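Local coordinates for protein GCN5-related N-acetyltransferase (Brucella melitensis biovar Abortus, PDB 4J3G) that probably transfers an acetyl group from acetyl-coenzyme A to an amine, perhaps the N-terminal alanine of a ribosomal protein, at residues V136-A141 and F180-L185; A89-F94 and A125-E130. One frame throughout, in Å; residues are numbered along the deposited sequence.

Interaction 1 of 2, residues V136-A141 and F180-L185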
ATOM      1  N   VAL A 136     -15.766   0.876   8.933  1.00 17.40           N
ATOM      2  CA  VAL A 136     -14.542   1.396   8.295  1.00 16.12           C
ATOM      3  C   VAL A 136     -14.350   2.841   8.700  1.00 15.85           C
ATOM      4  O   VAL A 136     -15.301   3.598   8.730  1.00 16.72           O
ATOM      5  CB  VAL A 136     -14.606   1.294   6.771  1.00 15.14           C
ATOM      6  CG1 VAL A 136     -13.353   1.891   6.122  1.00 14.81           C
ATOM      7  CG2 VAL A 136     -14.808  -0.171   6.336  1.00 15.38           C
ATOM      8  N   HIS A 137     -13.123   3.225   9.039  1.00 14.67           N
ATOM      9  CA  HIS A 137     -12.844   4.608   9.362  1.00 14.91           C
ATOM     10  C   HIS A 137     -12.458   5.421   8.159  1.00 14.69           C
ATOM     11  O   HIS A 137     -12.880   6.581   8.013  1.00 15.30           O
ATOM     12  CB  HIS A 137     -11.737   4.706  10.444  1.00 14.93           C
ATOM     13  CG  HIS A 137     -11.531   6.091  10.970  1.00 15.50           C
ATOM     14  ND1 HIS A 137     -12.529   6.799  11.617  1.00 16.43           N
ATOM     15  CD2 HIS A 137     -10.484   6.929  10.867  1.00 15.31           C
ATOM     16  CE1 HIS A 137     -12.090   8.011  11.901  1.00 16.58           C
ATOM     17  NE2 HIS A 137     -10.843   8.109  11.482  1.00 16.07           N
ATOM     18  N   VAL A 138     -11.579   4.888   7.330  1.00 15.10           N
ATOM     19  CA  VAL A 138     -11.129   5.599   6.132  1.00 14.42           C
ATOM     20  C   VAL A 138     -11.257   4.719   4.913  1.00 14.36           C
ATOM     21  O   VAL A 138     -10.781   3.578   4.921  1.00 14.28           O
ATOM     22  CB  VAL A 138      -9.631   6.039   6.215  1.00 14.61           C
ATOM     23  CG1 VAL A 138      -9.254   6.867   4.986  1.00 15.10           C
ATOM     24  CG2 VAL A 138      -9.370   6.824   7.459  1.00 16.07           C
ATOM     25  N   LEU A 139     -11.861   5.265   3.839  1.00 13.56           N
ATOM     26  CA  LEU A 139     -11.727   4.698   2.494  1.00 13.53           C
ATOM     27  C   LEU A 139     -10.656   5.402   1.668  1.00 12.66           C
ATOM     28  O   LEU A 139     -10.583   6.630   1.609  1.00 12.02           O
ATOM     29  CB  LEU A 139     -13.053   4.743   1.712  1.00 14.38           C
ATOM     30  CG  LEU A 139     -14.170   3.862   2.323  1.00 15.11           C
ATOM     31  CD1 LEU A 139     -15.523   4.293   1.742  1.00 16.21           C
ATOM     32  CD2 LEU A 139     -13.874   2.405   2.074  1.00 16.00           C
ATOM     33  N   ILE A 140      -9.819   4.602   1.045  1.00 12.04           N
ATOM     34  CA  ILE A 140      -8.789   5.106   0.141  1.00 12.42           C
ATOM     35  C   ILE A 140      -9.086   4.710  -1.304  1.00 11.65           C
ATOM     36  O   ILE A 140      -9.440   3.562  -1.566  1.00 11.94           O
ATOM     37  CB  ILE A 140      -7.435   4.538   0.556  1.00 13.50           C
ATOM     38  CG1 ILE A 140      -7.088   4.953   1.991  1.00 15.57           C
ATOM     39  CG2 ILE A 140      -6.328   5.027  -0.376  1.00 14.27           C
ATOM     40  CD1 ILE A 140      -6.823   6.428   2.156  1.00 17.57           C
ATOM     41  N   ALA A 141      -8.900   5.654  -2.247  1.00 11.75           N
ATOM     42  CA  ALA A 141      -8.933   5.364  -3.681  1.00 11.48           C
ATOM     43  C   ALA A 141      -7.535   5.675  -4.227  1.00 11.34           C
ATOM     44  O   ALA A 141      -6.990   6.717  -3.948  1.00 11.81           O
ATOM     45  CB  ALA A 141      -9.983   6.194  -4.378  1.00 11.84           C
ATOM     46  N   PHE A 180      -3.687   9.363  -4.685  1.00 12.12           N
ATOM     47  CA  PHE A 180      -4.489   8.867  -3.602  1.00 12.35           C
ATOM     48  C   PHE A 180      -5.554   9.919  -3.222  1.00 11.79           C
ATOM     49  O   PHE A 180      -5.256  11.126  -3.124  1.00 13.44           O
ATOM     50  CB  PHE A 180      -3.622   8.539  -2.374  1.00 12.98           C
ATOM     51  CG  PHE A 180      -2.950   7.185  -2.403  1.00 13.81           C
ATOM     52  CD1 PHE A 180      -3.660   6.038  -2.619  1.00 13.88           C
ATOM     53  CD2 PHE A 180      -1.590   7.070  -2.118  1.00 14.00           C
ATOM     54  CE1 PHE A 180      -3.048   4.785  -2.593  1.00 14.40           C
ATOM     55  CE2 PHE A 180      -0.974   5.826  -2.106  1.00 14.25           C
ATOM     56  CZ  PHE A 180      -1.714   4.684  -2.336  1.00 13.68           C
ATOM     57  N   MET A 181      -6.787   9.444  -3.015  1.00 11.45           N
ATOM     58  CA  MET A 181      -7.865  10.197  -2.408  1.00 11.26           C
ATOM     59  C   MET A 181      -8.385   9.434  -1.253  1.00 11.38           C
ATOM     60  O   MET A 181      -8.247   8.204  -1.197  1.00 11.32           O
ATOM     61  CB  MET A 181      -9.055  10.426  -3.388  1.00 11.60           C
ATOM     62  CG  MET A 181      -8.617  11.067  -4.686  1.00 11.75           C
ATOM     63  SD  MET A 181      -9.946  11.426  -5.827  1.00 12.98           S
ATOM     64  CE  MET A 181     -10.570  12.917  -5.092  1.00 13.49           C
ATOM     65  N   GLN A 182      -9.038  10.144  -0.345  1.00 11.15           N
ATOM     66  CA  GLN A 182      -9.534   9.497   0.877  1.00 11.69           C
ATOM     67  C   GLN A 182     -10.847  10.114   1.265  1.00 12.24           C
ATOM     68  O   GLN A 182     -11.143  11.320   0.966  1.00 12.57           O
ATOM     69  CB  GLN A 182      -8.544   9.612   2.065  1.00 12.09           C
ATOM     70  CG  GLN A 182      -8.430  10.993   2.666  1.00 13.19           C
ATOM     71  CD  GLN A 182      -7.564  11.025   3.917  1.00 13.72           C
ATOM     72  OE1 GLN A 182      -6.591  11.710   3.945  1.00 14.50           O
ATOM     73  NE2 GLN A 182      -7.927  10.252   4.926  1.00 13.07           N
ATOM     74  N   LYS A 183     -11.611   9.306   1.988  1.00 13.10           N
ATOM     75  CA  LYS A 183     -12.869   9.740   2.618  1.00 14.49           C
ATOM     76  C   LYS A 183     -12.882   9.207   4.072  1.00 14.89           C
ATOM     77  O   LYS A 183     -12.750   8.021   4.293  1.00 15.68           O
ATOM     78  CB  LYS A 183     -14.082   9.210   1.853  1.00 15.12           C
ATOM     79  CG  LYS A 183     -15.404   9.801   2.329  1.00 16.52           C
ATOM     80  CD  LYS A 183     -16.634   9.223   1.630  1.00 17.63           C
ATOM     81  CE  LYS A 183     -17.940   9.673   2.310  1.00 19.14           C
ATOM     82  NZ  LYS A 183     -18.144  11.143   2.252  1.00 19.42           N
ATOM     83  N   ILE A 184     -13.053  10.089   5.044  1.00 16.11           N
ATOM     84  CA  ILE A 184     -13.099   9.663   6.467  1.00 15.73           C
ATOM     85  C   ILE A 184     -14.563   9.488   6.832  1.00 17.71           C
ATOM     86  O   ILE A 184     -15.387  10.384   6.619  1.00 18.10           O
ATOM     87  CB  ILE A 184     -12.408  10.672   7.448  1.00 16.75           C
ATOM     88  CG1 ILE A 184     -10.907  10.776   7.149  1.00 15.91           C
ATOM     89  CG2 ILE A 184     -12.579  10.237   8.910  1.00 16.68           C
ATOM     90  CD1 ILE A 184     -10.188  11.866   7.912  1.00 16.40           C
ATOM     91  N   LEU A 185     -14.891   8.335   7.347  1.00 18.33           N
ATOM     92  CA  LEU A 185     -16.252   7.983   7.645  1.00 21.62           C
ATOM     93  C   LEU A 185     -16.528   8.249   9.138  1.00 24.32           C
ATOM     94  O   LEU A 185     -17.666   8.239   9.591  1.00 29.33           O
ATOM     95  CB  LEU A 185     -16.500   6.531   7.303  1.00 21.52           C
ATOM     96  CG  LEU A 185     -16.238   6.111   5.852  1.00 22.03           C
ATOM     97  CD1 LEU A 185     -16.619   4.662   5.637  1.00 21.98           C
ATOM     98  CD2 LEU A 185     -17.009   6.996   4.889  1.00 23.48           C
ATOM     99  OXT LEU A 185     -15.641   8.528   9.922  1.00 25.90           O
TER
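Leu185, the C-terminal residue, packs against Val136 and Leu139 near the start of strand 138-144. With CG anti to its own carbonyl carbon and CD1 extended beyond it (chi1 -58°, chi2 -176°), this methyl lies 3.5 Å from Val136 O and 4.1 Å from Leu139 CD1, where the two leucine side chains meet at a slant. The backbone fixes the residue as well, since Leu185 N donates to His137 O over 2.8 Å in an almost straight bond (175° at the hydrogen).

Leu139 is paired with Lys183 in an antiparallel hydrogen-bonded pair, each amide giving to the other's carbonyl in the plane of that carbonyl. Ala141 repeats the exchange with Met181: Ala141 N donates to Met181 O at 2.8 Å and Met181 N returns the bond to Ala141 O. Ala141 CB and Met181 CB stand 4.4 Å apart on the face where Leu139 also lies. This ladder joins strand 174-184 to strand 138-144; on its other side lies strand 160-171, so the last strand of the chain is inserted in the C-terminal half of the mixed GNAT sheet. Helix 119-133 covers the Leu139 face through Ile128.

The other face holds Val138, Ile140, Gln182 and Ile184 and meets the second subunit. There Ile140 CD1 packs 3.6 Å from Gln182 CB, and Gln182 OE1 accepts a hydrogen bond from Lys166 N of the second subunit. Ile184 CG2 lies over one face of the His137 ring, 4.1 Å from its centroid, in a CH-pi contact; the same imidazole stacks with Trp175 of the second subunit, and its NE2 is hydrogen-bonded to Gln167 OE1 there.

Interaction 2 of 2, residues A89-F94 and A125-E130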
ATOM      1  N   ALA A  89     -18.128  -3.489  -7.498  1.00 15.19           N
ATOM      2  CA  ALA A  89     -17.263  -2.706  -6.585  1.00 15.05           C
ATOM      3  C   ALA A  89     -16.930  -3.489  -5.347  1.00 13.89           C
ATOM      4  O   ALA A  89     -17.737  -4.306  -4.842  1.00 14.57           O
ATOM      5  CB  ALA A  89     -17.926  -1.377  -6.171  1.00 15.48           C
ATOM      6  N   SER A  90     -15.746  -3.225  -4.814  1.00 13.83           N
ATOM      7  CA  SER A  90     -15.381  -3.847  -3.577  1.00 13.05           C
ATOM      8  C   SER A  90     -14.363  -3.002  -2.835  1.00 12.56           C
ATOM      9  O   SER A  90     -13.901  -1.974  -3.317  1.00 12.23           O
ATOM     10  CB  SER A  90     -14.840  -5.262  -3.841  1.00 13.05           C
ATOM     11  OG  SER A  90     -14.771  -6.003  -2.627  1.00 14.35           O
ATOM     12  N   TYR A  91     -14.066  -3.425  -1.615  1.00 13.38           N
ATOM     13  CA  TYR A  91     -12.920  -2.871  -0.885  1.00 12.46           C
ATOM     14  C   TYR A  91     -12.246  -3.950  -0.101  1.00 13.84           C
ATOM     15  O   TYR A  91     -12.843  -5.006   0.186  1.00 13.98           O
ATOM     16  CB  TYR A  91     -13.289  -1.694  -0.014  1.00 12.85           C
ATOM     17  CG  TYR A  91     -14.156  -1.966   1.148  1.00 12.96           C
ATOM     18  CD1 TYR A  91     -13.659  -2.609   2.305  1.00 13.24           C
ATOM     19  CD2 TYR A  91     -15.461  -1.508   1.175  1.00 13.45           C
ATOM     20  CE1 TYR A  91     -14.484  -2.847   3.388  1.00 13.67           C
ATOM     21  CE2 TYR A  91     -16.267  -1.723   2.274  1.00 13.88           C
ATOM     22  CZ  TYR A  91     -15.781  -2.382   3.368  1.00 14.21           C
ATOM     23  OH  TYR A  91     -16.630  -2.613   4.449  1.00 15.65           O
ATOM     24  N   GLY A  92     -10.950  -3.725   0.155  1.00 13.27           N
ATOM     25  CA  GLY A  92     -10.139  -4.658   0.921  1.00 14.12           C
ATOM     26  C   GLY A  92      -9.058  -3.911   1.685  1.00 14.77           C
ATOM     27  O   GLY A  92      -9.081  -2.692   1.785  1.00 12.82           O
ATOM     28  N   PRO A  93      -8.115  -4.632   2.237  1.00 16.42           N
ATOM     29  CA  PRO A  93      -7.160  -3.993   3.095  1.00 17.38           C
ATOM     30  C   PRO A  93      -6.300  -2.968   2.357  1.00 16.74           C
ATOM     31  O   PRO A  93      -5.915  -3.192   1.210  1.00 18.01           O
ATOM     32  CB  PRO A  93      -6.277  -5.167   3.565  1.00 19.20           C
ATOM     33  CG  PRO A  93      -7.115  -6.369   3.397  1.00 20.43           C
ATOM     34  CD  PRO A  93      -7.969  -6.105   2.210  1.00 19.53           C
ATOM     35  N   PHE A  94      -6.093  -1.811   2.972  1.00 17.05           N
ATOM     36  CA  PHE A  94      -5.229  -0.778   2.379  1.00 17.49           C
ATOM     37  C   PHE A  94      -3.757  -1.184   2.499  1.00 19.25           C
ATOM     38  O   PHE A  94      -3.014  -1.197   1.503  1.00 19.04           O
ATOM     39  CB  PHE A  94      -5.468   0.575   3.063  1.00 19.19           C
ATOM     40  CG  PHE A  94      -4.477   1.627   2.671  1.00 17.98           C
ATOM     41  CD1 PHE A  94      -4.267   1.933   1.338  1.00 19.36           C
ATOM     42  CD2 PHE A  94      -3.718   2.259   3.626  1.00 20.35           C
ATOM     43  CE1 PHE A  94      -3.358   2.907   0.977  1.00 19.41           C
ATOM     44  CE2 PHE A  94      -2.787   3.219   3.270  1.00 19.82           C
ATOM     45  CZ  PHE A  94      -2.595   3.524   1.951  1.00 20.50           C
ATOM     46  N   ALA A 125     -21.419   5.049  -4.223  1.00 18.50           N
ATOM     47  CA  ALA A 125     -22.290   5.513  -3.173  1.00 19.71           C
ATOM     48  C   ALA A 125     -22.744   4.374  -2.274  1.00 20.36           C
ATOM     49  O   ALA A 125     -22.804   4.537  -1.060  1.00 20.12           O
ATOM     50  CB  ALA A 125     -23.487   6.270  -3.733  1.00 20.68           C
ATOM     51  N   GLU A 126     -23.092   3.236  -2.849  1.00 21.45           N
ATOM     52  CA  GLU A 126     -23.585   2.115  -2.037  1.00 23.00           C
ATOM     53  C   GLU A 126     -22.457   1.444  -1.253  1.00 20.31           C
ATOM     54  O   GLU A 126     -22.623   1.058  -0.087  1.00 18.70           O
ATOM     55  CB  GLU A 126     -24.306   1.087  -2.905  1.00 26.09           C
ATOM     56  CG  GLU A 126     -24.960  -0.038  -2.087  1.00 31.69           C
ATOM     57  CD  GLU A 126     -25.805   0.441  -0.896  1.00 36.45           C
ATOM     58  OE1 GLU A 126     -26.594   1.440  -1.030  1.00 39.17           O
ATOM     59  OE2 GLU A 126     -25.704  -0.214   0.165  1.00 37.27           O
ATOM     60  N   LEU A 127     -21.285   1.337  -1.870  1.00 19.33           N
ATOM     61  CA  LEU A 127     -20.144   0.779  -1.161  1.00 18.76           C
ATOM     62  C   LEU A 127     -19.777   1.610   0.074  1.00 18.06           C
ATOM     63  O   LEU A 127     -19.412   1.055   1.114  1.00 17.73           O
ATOM     64  CB  LEU A 127     -18.928   0.705  -2.079  1.00 19.52           C
ATOM     65  CG  LEU A 127     -17.818  -0.270  -1.642  1.00 19.92           C
ATOM     66  CD1 LEU A 127     -18.349  -1.689  -1.546  1.00 20.15           C
ATOM     67  CD2 LEU A 127     -16.662  -0.239  -2.635  1.00 19.77           C
ATOM     68  N   ILE A 128     -19.814   2.938  -0.049  1.00 17.31           N
ATOM     69  CA  ILE A 128     -19.573   3.825   1.056  1.00 18.03           C
ATOM     70  C   ILE A 128     -20.552   3.520   2.210  1.00 18.23           C
ATOM     71  O   ILE A 128     -20.166   3.503   3.369  1.00 17.39           O
ATOM     72  CB  ILE A 128     -19.741   5.326   0.644  1.00 18.11           C
ATOM     73  CG1 ILE A 128     -18.557   5.782  -0.210  1.00 17.88           C
ATOM     74  CG2 ILE A 128     -19.868   6.219   1.845  1.00 19.71           C
ATOM     75  CD1 ILE A 128     -18.754   7.147  -0.878  1.00 17.87           C
ATOM     76  N   GLU A 129     -21.818   3.320   1.896  1.00 19.62           N
ATOM     77  CA  GLU A 129     -22.784   3.030   2.978  1.00 20.94           C
ATOM     78  C   GLU A 129     -22.469   1.709   3.666  1.00 20.94           C
ATOM     79  O   GLU A 129     -22.590   1.609   4.897  1.00 20.93           O
ATOM     80  CB  GLU A 129     -24.226   2.982   2.451  1.00 22.67           C
ATOM     81  CG  GLU A 129     -24.697   4.290   1.824  1.00 25.32           C
ATOM     82  CD  GLU A 129     -24.620   5.485   2.766  1.00 28.71           C
ATOM     83  OE1 GLU A 129     -24.768   5.307   4.009  1.00 29.38           O
ATOM     84  OE2 GLU A 129     -24.362   6.609   2.276  1.00 35.23           O
ATOM     85  N   GLU A 130     -22.105   0.697   2.878  1.00 20.51           N
ATOM     86  CA  GLU A 130     -21.664  -0.612   3.439  1.00 22.12           C
ATOM     87  C   GLU A 130     -20.443  -0.456   4.322  1.00 20.00           C
ATOM     88  O   GLU A 130     -20.379  -1.014   5.418  1.00 20.75           O
ATOM     89  CB  GLU A 130     -21.349  -1.600   2.353  1.00 25.41           C
ATOM     90  CG  GLU A 130     -22.549  -2.241   1.709  1.00 32.27           C
ATOM     91  CD  GLU A 130     -23.074  -3.447   2.484  1.00 36.58           C
ATOM     92  OE1 GLU A 130     -22.564  -3.749   3.610  1.00 38.00           O
ATOM     93  OE2 GLU A 130     -23.996  -4.090   1.943  1.00 41.81           O
TER
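Leu127 and Tyr91 meet because of their first torsions. The CG of Leu127 is anti to its amide nitrogen (chi1 -160°), which extends the isobutyl group from the helix toward the sheet; the CG of Tyr91 falls between its amide nitrogen and carbonyl carbon (chi1 67°), and the phenol reaches out beneath the same helix. The two side chains come together at an angle, with Leu127 CG near the plane of the ring at its CD2 edge, 3.9 Å from that carbon.

The branches of the leucine divide the rest of the contact. CD2 touches Ala89 CB at 3.9 Å and comes within 3.3 Å of Ser90 O, a close approach of a methyl to a backbone oxygen, while CD1 lies 4.2 Å from Ser90 CA. Leu127 thus carries most of the helix's side of the contact, lying over the backbone of Ser90 and between Ala89 and Tyr91, whose side chains start toward the helix. Helix 125-130 and strand 89-93 run at 37°, with a closest approach of 8.8 Å between their axes. In GNAT enzymes the helix at this position follows the loop that holds the coenzyme A pyrophosphate.

Polar ends are settled by other partners: Ser90 OG, on the far face of the strand, bonds to Pro75 O and Arg69, and Glu130 forms a salt bridge with Arg134. With just apolar groups and a backbone carbonyl meeting Leu127, the helix is seated here by shape and burial rather than by directional bonds.

How the interactions relate
Interaction 1 joins two strands of the central sheet edge to edge, and interaction 2 lays helix 119-133 on a face of that sheet. The helix is followed, after a short loop, by strand 138-144, and the contacts meet directly: Val136 CG2 is 3.6 Å from Tyr91 OH, and Leu139 CD1 is 3.9 Å from Ile128 CG1. Interaction 2 is fully buried and rests mainly on apolar side chains, with one backbone carbonyl beside them. Interaction 1, farther from the chain's centre and partly buried, covers more surface and combines a ladder of backbone hydrogen bonds with apolar side-chain packing; one of its faces takes part in the dimer interface, while the other shares the helix with interaction 2.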